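TRNA endonuclease VMS1 (Saccharomyces cerevisiae, PDB 5WHG) cleaves polypeptidyl-tRNAs downstream of the ribosome-associated quality control pathway, releasing incompletely made polypeptides for degradation. Local coordinates at residues Val175-Tyr179 against Leu364-Lys369; Ser208-Met212 against Glu353-Trp358. All blocks are in the same frame, centred on the assembly; numbering follows the deposited sequence.

Interaction 1 of 2, residues Val175-Tyr179 against Leu364-Lys369; sequences VLAIY and LKILPK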
ATOM      1  N   VAL A 175     -18.764  -5.127  13.603  1.00138.70           N
ATOM      2  CA  VAL A 175     -17.409  -5.680  13.657  1.00137.85           C
ATOM      3  C   VAL A 175     -16.577  -5.253  12.460  1.00120.35           C
ATOM      4  O   VAL A 175     -16.813  -5.714  11.346  1.00116.99           O
ATOM      5  CB  VAL A 175     -17.439  -7.209  13.735  1.00143.23           C
ATOM      6  CG1 VAL A 175     -16.012  -7.761  13.907  1.00121.96           C
ATOM      7  CG2 VAL A 175     -18.395  -7.666  14.847  1.00155.58           C
ATOM      8  N   LEU A 176     -15.599  -4.384  12.688  1.00110.94           N
ATOM      9  CA  LEU A 176     -14.753  -3.868  11.623  1.00107.93           C
ATOM     10  C   LEU A 176     -13.476  -4.691  11.536  1.00104.25           C
ATOM     11  O   LEU A 176     -12.821  -4.944  12.553  1.00105.16           O
ATOM     12  CB  LEU A 176     -14.439  -2.388  11.846  1.00105.08           C
ATOM     13  CG  LEU A 176     -15.638  -1.462  11.595  1.00100.63           C
ATOM     14  CD1 LEU A 176     -15.493  -0.146  12.331  1.00 99.24           C
ATOM     15  CD2 LEU A 176     -15.819  -1.197  10.108  1.00 99.64           C
ATOM     16  N   ALA A 177     -13.139  -5.118  10.321  1.00101.98           N
ATOM     17  CA  ALA A 177     -12.010  -6.002  10.071  1.00104.30           C
ATOM     18  C   ALA A 177     -10.956  -5.275   9.249  1.00102.89           C
ATOM     19  O   ALA A 177     -11.293  -4.485   8.358  1.00105.27           O
ATOM     20  CB  ALA A 177     -12.460  -7.270   9.339  1.00101.06           C
ATOM     21  N   ILE A 178      -9.682  -5.542   9.560  1.00 91.74           N
ATOM     22  CA  ILE A 178      -8.536  -4.981   8.848  1.00 92.76           C
ATOM     23  C   ILE A 178      -7.509  -6.093   8.624  1.00 94.30           C
ATOM     24  O   ILE A 178      -7.337  -6.969   9.479  1.00 94.18           O
ATOM     25  CB  ILE A 178      -7.923  -3.799   9.632  1.00 94.26           C
ATOM     26  CG1 ILE A 178      -6.764  -3.164   8.862  1.00 94.15           C
ATOM     27  CG2 ILE A 178      -7.410  -4.256  10.986  1.00 89.89           C
ATOM     28  CD1 ILE A 178      -6.248  -1.891   9.511  1.00 88.83           C
ATOM     29  N   TYR A 179      -6.833  -6.068   7.470  1.00 92.05           N
ATOM     30  CA  TYR A 179      -5.906  -7.146   7.112  1.00 97.38           C
ATOM     31  C   TYR A 179      -4.650  -7.129   7.983  1.00 92.46           C
ATOM     32  O   TYR A 179      -3.996  -6.088   8.126  1.00 86.83           O
ATOM     33  CB  TYR A 179      -5.492  -7.045   5.644  1.00 93.92           C
ATOM     34  CG  TYR A 179      -6.451  -7.653   4.664  1.00 88.33           C
ATOM     35  CD1 TYR A 179      -6.573  -9.023   4.552  1.00 94.72           C
ATOM     36  CD2 TYR A 179      -7.224  -6.859   3.834  1.00 89.60           C
ATOM     37  CE1 TYR A 179      -7.452  -9.599   3.647  1.00 93.97           C
ATOM     38  CE2 TYR A 179      -8.118  -7.423   2.922  1.00 94.06           C
ATOM     39  CZ  TYR A 179      -8.227  -8.798   2.834  1.00 96.98           C
ATOM     40  OH  TYR A 179      -9.108  -9.375   1.931  1.00103.58           O
ATOM     41  N   LEU A 364     -11.528  -0.497   5.870  1.00 90.54           N
ATOM     42  CA  LEU A 364     -12.028  -1.477   6.821  1.00 95.74           C
ATOM     43  C   LEU A 364     -13.193  -2.242   6.199  1.00 95.40           C
ATOM     44  O   LEU A 364     -13.900  -1.734   5.327  1.00 98.51           O
ATOM     45  CB  LEU A 364     -12.456  -0.796   8.119  1.00 97.87           C
ATOM     46  CG  LEU A 364     -11.378  -0.099   8.947  1.00 95.56           C
ATOM     47  CD1 LEU A 364     -11.994   0.501  10.192  1.00103.34           C
ATOM     48  CD2 LEU A 364     -10.222  -1.044   9.313  1.00 86.99           C
ATOM     49  N   LYS A 365     -13.369  -3.490   6.620  1.00101.97           N
ATOM     50  CA  LYS A 365     -14.501  -4.299   6.181  1.00113.30           C
ATOM     51  C   LYS A 365     -15.458  -4.547   7.340  1.00121.25           C
ATOM     52  O   LYS A 365     -15.030  -4.747   8.480  1.00123.60           O
ATOM     53  CB  LYS A 365     -14.043  -5.638   5.599  1.00101.64           C
ATOM     54  CG  LYS A 365     -13.677  -5.548   4.159  1.00105.38           C
ATOM     55  CD  LYS A 365     -14.148  -6.776   3.420  1.00123.39           C
ATOM     56  CE  LYS A 365     -13.317  -7.969   3.799  1.00123.31           C
ATOM     57  NZ  LYS A 365     -11.916  -7.784   3.327  1.00113.58           N
ATOM     58  N   ILE A 366     -16.755  -4.530   7.045  1.00125.24           N
ATOM     59  CA  ILE A 366     -17.779  -4.859   8.031  1.00122.39           C
ATOM     60  C   ILE A 366     -18.121  -6.332   7.869  1.00123.89           C
ATOM     61  O   ILE A 366     -18.616  -6.749   6.818  1.00129.87           O
ATOM     62  CB  ILE A 366     -19.027  -3.981   7.860  1.00124.67           C
ATOM     63  CG1 ILE A 366     -18.675  -2.499   8.028  1.00118.11           C
ATOM     64  CG2 ILE A 366     -20.114  -4.386   8.858  1.00109.09           C
ATOM     65  CD1 ILE A 366     -19.888  -1.573   7.985  1.00112.57           C
ATOM     66  N   LEU A 367     -17.861  -7.118   8.902  1.00126.13           N
ATOM     67  CA  LEU A 367     -18.112  -8.550   8.901  1.00130.46           C
ATOM     68  C   LEU A 367     -18.939  -8.952  10.108  1.00136.20           C
ATOM     69  O   LEU A 367     -19.076  -8.181  11.067  1.00140.20           O
ATOM     70  CB  LEU A 367     -16.796  -9.335   8.913  1.00126.86           C
ATOM     71  CG  LEU A 367     -15.918  -9.162   7.689  1.00120.25           C
ATOM     72  CD1 LEU A 367     -14.834 -10.216   7.721  1.00117.52           C
ATOM     73  CD2 LEU A 367     -16.779  -9.288   6.458  1.00100.87           C
ATOM     74  N   PRO A 368     -19.512 -10.153  10.093  1.00139.86           N
ATOM     75  CA  PRO A 368     -20.128 -10.689  11.312  1.00148.60           C
ATOM     76  C   PRO A 368     -19.084 -11.180  12.302  1.00146.86           C
ATOM     77  O   PRO A 368     -18.099 -11.816  11.922  1.00150.16           O
ATOM     78  CB  PRO A 368     -20.987 -11.850  10.795  1.00159.69           C
ATOM     79  CG  PRO A 368     -20.426 -12.184   9.445  1.00156.90           C
ATOM     80  CD  PRO A 368     -19.922 -10.892   8.887  1.00147.42           C
ATOM     81  N   LYS A 369     -19.322 -10.864  13.579  1.00146.05           N
ATOM     82  CA  LYS A 369     -18.488 -11.243  14.739  1.00147.21           C
ATOM     83  C   LYS A 369     -17.430 -12.335  14.513  1.00148.19           C
ATOM     84  O   LYS A 369     -17.520 -13.442  15.057  1.00150.21           O
ATOM     85  CB  LYS A 369     -19.408 -11.681  15.878  1.00150.77           C
ATOM     86  CG  LYS A 369     -18.757 -11.811  17.251  1.00155.19           C
ATOM     87  CD  LYS A 369     -19.686 -12.620  18.168  1.00169.64           C
ATOM     88  CE  LYS A 369     -19.253 -12.614  19.627  1.00172.24           C
ATOM     89  NZ  LYS A 369     -20.246 -13.342  20.470  1.00179.73           N
TER
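L364 sets CG opposite its carbonyl carbon and beside the backbone N (chi1 -64°), which turns its branches toward strand 176-179. Its CB meets L176 CD2 at 3.9 Å, with the two side chains roughly perpendicular. L364 CD2 rests 3.6 Å from I178 CB. L176 and I366 share one face of the sheet and run alongside each other in the same direction, with L176 CD2 3.8 Å from I366 CG1. They are the antiparallel non-hydrogen-bonded pair. A177 and K365, on the other face, are the hydrogen-bonded pair. They exchange two backbone hydrogen bonds, the shorter from A177 N to K365 O at 2.7 Å. L367 N gives a third to V175 O at 3.0 Å. A177 CB also meets L367 CD1 at 4.1 Å. The bent chain of K365 brings NZ obliquely to the Y179 ring, 3.5 Å from OH. This pair is not itself a hydrogen bond. E360 joins the two groups, by a salt bridge to K365 and a hydrogen bond to Y179, and Y162 OH also bonds K365 NZ. Strand 176-179 bonds strand 162-166 through its backbone. Strand 365-366 is thus an edge strand, one of the two outermost within this chain, of a small four-stranded antiparallel sheet.

Interaction 2 of 2, residues Ser208-Met212 against Glu353-Trp358; sequences SALFM and ELKKAW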
ATOM      1  N   SER A 208       3.433   2.894   0.191  1.00 66.92           N
ATOM      2  CA  SER A 208       3.627   1.455   0.063  1.00 64.92           C
ATOM      3  C   SER A 208       3.871   1.135  -1.403  1.00 67.31           C
ATOM      4  O   SER A 208       3.518   1.922  -2.292  1.00 72.09           O
ATOM      5  CB  SER A 208       2.417   0.664   0.590  1.00 70.03           C
ATOM      6  OG  SER A 208       2.232   0.864   1.983  1.00 81.58           O
ATOM      7  N   ALA A 209       4.473  -0.025  -1.663  1.00 57.46           N
ATOM      8  CA  ALA A 209       4.686  -0.466  -3.040  1.00 61.13           C
ATOM      9  C   ALA A 209       3.750  -1.628  -3.396  1.00 65.36           C
ATOM     10  O   ALA A 209       3.322  -2.385  -2.526  1.00 66.93           O
ATOM     11  CB  ALA A 209       6.158  -0.855  -3.263  1.00 51.51           C
ATOM     12  N   LEU A 210       3.411  -1.751  -4.682  1.00 64.72           N
ATOM     13  CA  LEU A 210       2.543  -2.826  -5.164  1.00 65.39           C
ATOM     14  C   LEU A 210       3.097  -3.399  -6.466  1.00 69.45           C
ATOM     15  O   LEU A 210       3.356  -2.656  -7.418  1.00 68.56           O
ATOM     16  CB  LEU A 210       1.108  -2.334  -5.384  1.00 62.40           C
ATOM     17  CG  LEU A 210       0.414  -1.489  -4.300  1.00 63.52           C
ATOM     18  CD1 LEU A 210      -0.886  -0.872  -4.841  1.00 60.55           C
ATOM     19  CD2 LEU A 210       0.083  -2.316  -3.114  1.00 56.62           C
ATOM     20  N   PHE A 211       3.262  -4.721  -6.502  1.00 69.35           N
ATOM     21  CA  PHE A 211       3.858  -5.441  -7.620  1.00 61.07           C
ATOM     22  C   PHE A 211       3.074  -6.722  -7.882  1.00 69.59           C
ATOM     23  O   PHE A 211       2.830  -7.504  -6.957  1.00 71.94           O
ATOM     24  CB  PHE A 211       5.331  -5.764  -7.324  1.00 64.50           C
ATOM     25  CG  PHE A 211       6.219  -4.539  -7.268  1.00 65.56           C
ATOM     26  CD1 PHE A 211       6.513  -3.824  -8.434  1.00 71.16           C
ATOM     27  CD2 PHE A 211       6.750  -4.094  -6.062  1.00 65.91           C
ATOM     28  CE1 PHE A 211       7.320  -2.693  -8.401  1.00 71.55           C
ATOM     29  CE2 PHE A 211       7.572  -2.962  -6.016  1.00 68.96           C
ATOM     30  CZ  PHE A 211       7.856  -2.255  -7.184  1.00 67.72           C
HETATM   31  N   MSE A 212       2.666  -6.922  -9.134  1.00 65.75           N
HETATM   32  CA  MSE A 212       2.163  -8.202  -9.589  1.00 63.61           C
HETATM   33  C   MSE A 212       2.826  -8.611 -10.896  1.00 70.67           C
HETATM   34  O   MSE A 212       2.938  -7.805 -11.810  1.00 76.22           O
HETATM   35  CB  MSE A 212       0.660  -8.158  -9.811  1.00 85.64           C
HETATM   36  CG  MSE A 212      -0.161  -7.709  -8.647  1.00 97.35           C
HETATM   37 SE   MSE A 212      -2.001  -7.437  -9.256  1.00103.43          SE
HETATM   38  CE  MSE A 212      -2.701  -6.485  -7.707  1.00106.36           C
ATOM     39  N   GLU A 353      -5.868  -3.193 -11.679  1.00 79.37           N
ATOM     40  CA  GLU A 353      -5.844  -4.280 -10.700  1.00 80.84           C
ATOM     41  C   GLU A 353      -5.001  -3.927  -9.472  1.00 75.14           C
ATOM     42  O   GLU A 353      -5.329  -4.346  -8.360  1.00 79.34           O
ATOM     43  CB  GLU A 353      -5.333  -5.564 -11.361  1.00 76.77           C
ATOM     44  CG  GLU A 353      -5.179  -6.748 -10.412  1.00 91.85           C
ATOM     45  CD  GLU A 353      -6.474  -7.134  -9.682  1.00107.78           C
ATOM     46  OE1 GLU A 353      -7.493  -7.432 -10.354  1.00104.47           O
ATOM     47  OE2 GLU A 353      -6.457  -7.142  -8.423  1.00114.72           O
ATOM     48  N   LEU A 354      -3.915  -3.172  -9.653  1.00 68.07           N
ATOM     49  CA  LEU A 354      -3.166  -2.656  -8.513  1.00 68.53           C
ATOM     50  C   LEU A 354      -4.040  -1.754  -7.636  1.00 77.67           C
ATOM     51  O   LEU A 354      -3.938  -1.783  -6.399  1.00 72.42           O
ATOM     52  CB  LEU A 354      -1.926  -1.907  -9.017  1.00 66.07           C
ATOM     53  CG  LEU A 354      -0.834  -2.767  -9.684  1.00 73.14           C
ATOM     54  CD1 LEU A 354       0.386  -1.957 -10.049  1.00 67.04           C
ATOM     55  CD2 LEU A 354      -0.416  -3.952  -8.810  1.00 67.24           C
ATOM     56  N   LYS A 355      -4.921  -0.954  -8.259  1.00 80.74           N
ATOM     57  CA  LYS A 355      -5.820  -0.097  -7.491  1.00 76.98           C
ATOM     58  C   LYS A 355      -6.905  -0.913  -6.790  1.00 88.20           C
ATOM     59  O   LYS A 355      -7.304  -0.591  -5.662  1.00 87.23           O
ATOM     60  CB  LYS A 355      -6.465   0.951  -8.398  1.00 77.66           C
ATOM     61  CG  LYS A 355      -5.525   1.870  -9.150  1.00 83.26           C
ATOM     62  CD  LYS A 355      -6.312   3.045  -9.737  1.00 92.71           C
ATOM     63  CE  LYS A 355      -5.389   4.122 -10.304  1.00 94.24           C
ATOM     64  NZ  LYS A 355      -6.146   5.370 -10.614  1.00 95.18           N
ATOM     65  N   LYS A 356      -7.428  -1.945  -7.462  1.00 93.94           N
ATOM     66  CA  LYS A 356      -8.369  -2.854  -6.814  1.00 97.43           C
ATOM     67  C   LYS A 356      -7.744  -3.434  -5.558  1.00 88.90           C
ATOM     68  O   LYS A 356      -8.328  -3.379  -4.469  1.00 90.72           O
ATOM     69  CB  LYS A 356      -8.794  -3.969  -7.789  1.00114.13           C
ATOM     70  CG  LYS A 356      -9.801  -5.036  -7.244  1.00130.19           C
ATOM     71  CD  LYS A 356      -9.117  -6.269  -6.577  1.00132.25           C
ATOM     72  CE  LYS A 356     -10.045  -6.996  -5.581  1.00125.57           C
ATOM     73  NZ  LYS A 356      -9.384  -8.115  -4.844  1.00109.73           N
ATOM     74  N   ALA A 357      -6.535  -3.978  -5.696  1.00 80.83           N
ATOM     75  CA  ALA A 357      -5.828  -4.543  -4.557  1.00 76.37           C
ATOM     76  C   ALA A 357      -5.658  -3.515  -3.451  1.00 81.35           C
ATOM     77  O   ALA A 357      -5.893  -3.814  -2.276  1.00 88.39           O
ATOM     78  CB  ALA A 357      -4.475  -5.081  -5.010  1.00 62.80           C
ATOM     79  N   TRP A 358      -5.250  -2.290  -3.806  1.00 82.11           N
ATOM     80  CA  TRP A 358      -5.029  -1.275  -2.778  1.00 86.43           C
ATOM     81  C   TRP A 358      -6.321  -0.941  -2.041  1.00 81.97           C
ATOM     82  O   TRP A 358      -6.342  -0.882  -0.808  1.00 87.30           O
ATOM     83  CB  TRP A 358      -4.418  -0.003  -3.370  1.00 84.38           C
ATOM     84  CG  TRP A 358      -4.106   1.001  -2.289  1.00 82.78           C
ATOM     85  CD1 TRP A 358      -4.656   2.243  -2.130  1.00 84.71           C
ATOM     86  CD2 TRP A 358      -3.196   0.823  -1.192  1.00 81.92           C
ATOM     87  NE1 TRP A 358      -4.133   2.859  -1.011  1.00 80.41           N
ATOM     88  CE2 TRP A 358      -3.240   2.008  -0.413  1.00 80.84           C
ATOM     89  CE3 TRP A 358      -2.349  -0.221  -0.794  1.00 68.52           C
ATOM     90  CZ2 TRP A 358      -2.459   2.182   0.746  1.00 76.20           C
ATOM     91  CZ3 TRP A 358      -1.578  -0.052   0.362  1.00 67.62           C
ATOM     92  CH2 TRP A 358      -1.638   1.151   1.116  1.00 73.46           C
TER
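M212, a selenomethionine, and L354 run antiparallel alongside each other, with M212 CE 3.6 Å from L354 CD2. The M212 chain is extended beyond CG and reaches over to the helix. Its CE also meets A357 CB at 3.5 Å. The E353 side chain lies across M212, and its CG rests against SE. L210 points toward the helix between these residues and W358. One branch, CD1, lies 3.9 Å from W358 CB and also near the backbone O of L354. The other branch, CD2, approaches the indole obliquely, close to CE3. W358 holds CG opposite its backbone N (chi1 -176°), and the ring extends to S208, with CH2 4.0 Å from OG. H225 accompanies both residues: it bonds S208 OG through NE2, and its ring meets the indole with the planes at about 30°. With an alanine at W358, L210 CD2 and S208 would probably lose their indole contact, and the H225 ring its aromatic neighbour. The strand and helix axes approach to 9.2 Å at 127°. Strand 208-212 is hydrogen-bonded to strands 217-224 and 313-316, and the helix packs on this mixed sheet of the VLRF1 domain. All the touching residues are buried. The S208 hydroxyl at this apolar interface is satisfied by H225 and not by the helix, so strand and helix are joined by shape and burial rather than by polar bonds.

Helix 351-362 packs on the mixed sheet in interaction 2, then leads directly into strand 365-366, the edge strand of the other sheet in interaction 1. The contact centres lie 21 Å apart, and their nearest atoms are about 7 Å apart without touching. E360 sits on the same helix as L354 and W358, yet its carboxylate serves K365 and Y179 of interaction 1. Residues near the N-terminus also border both contacts: I24 touches I178 and L364, and F25 touches W358. The inferred active-site residue Q267 falls in the unmodelled range 259-289, which leaves its distance from either contact unknown.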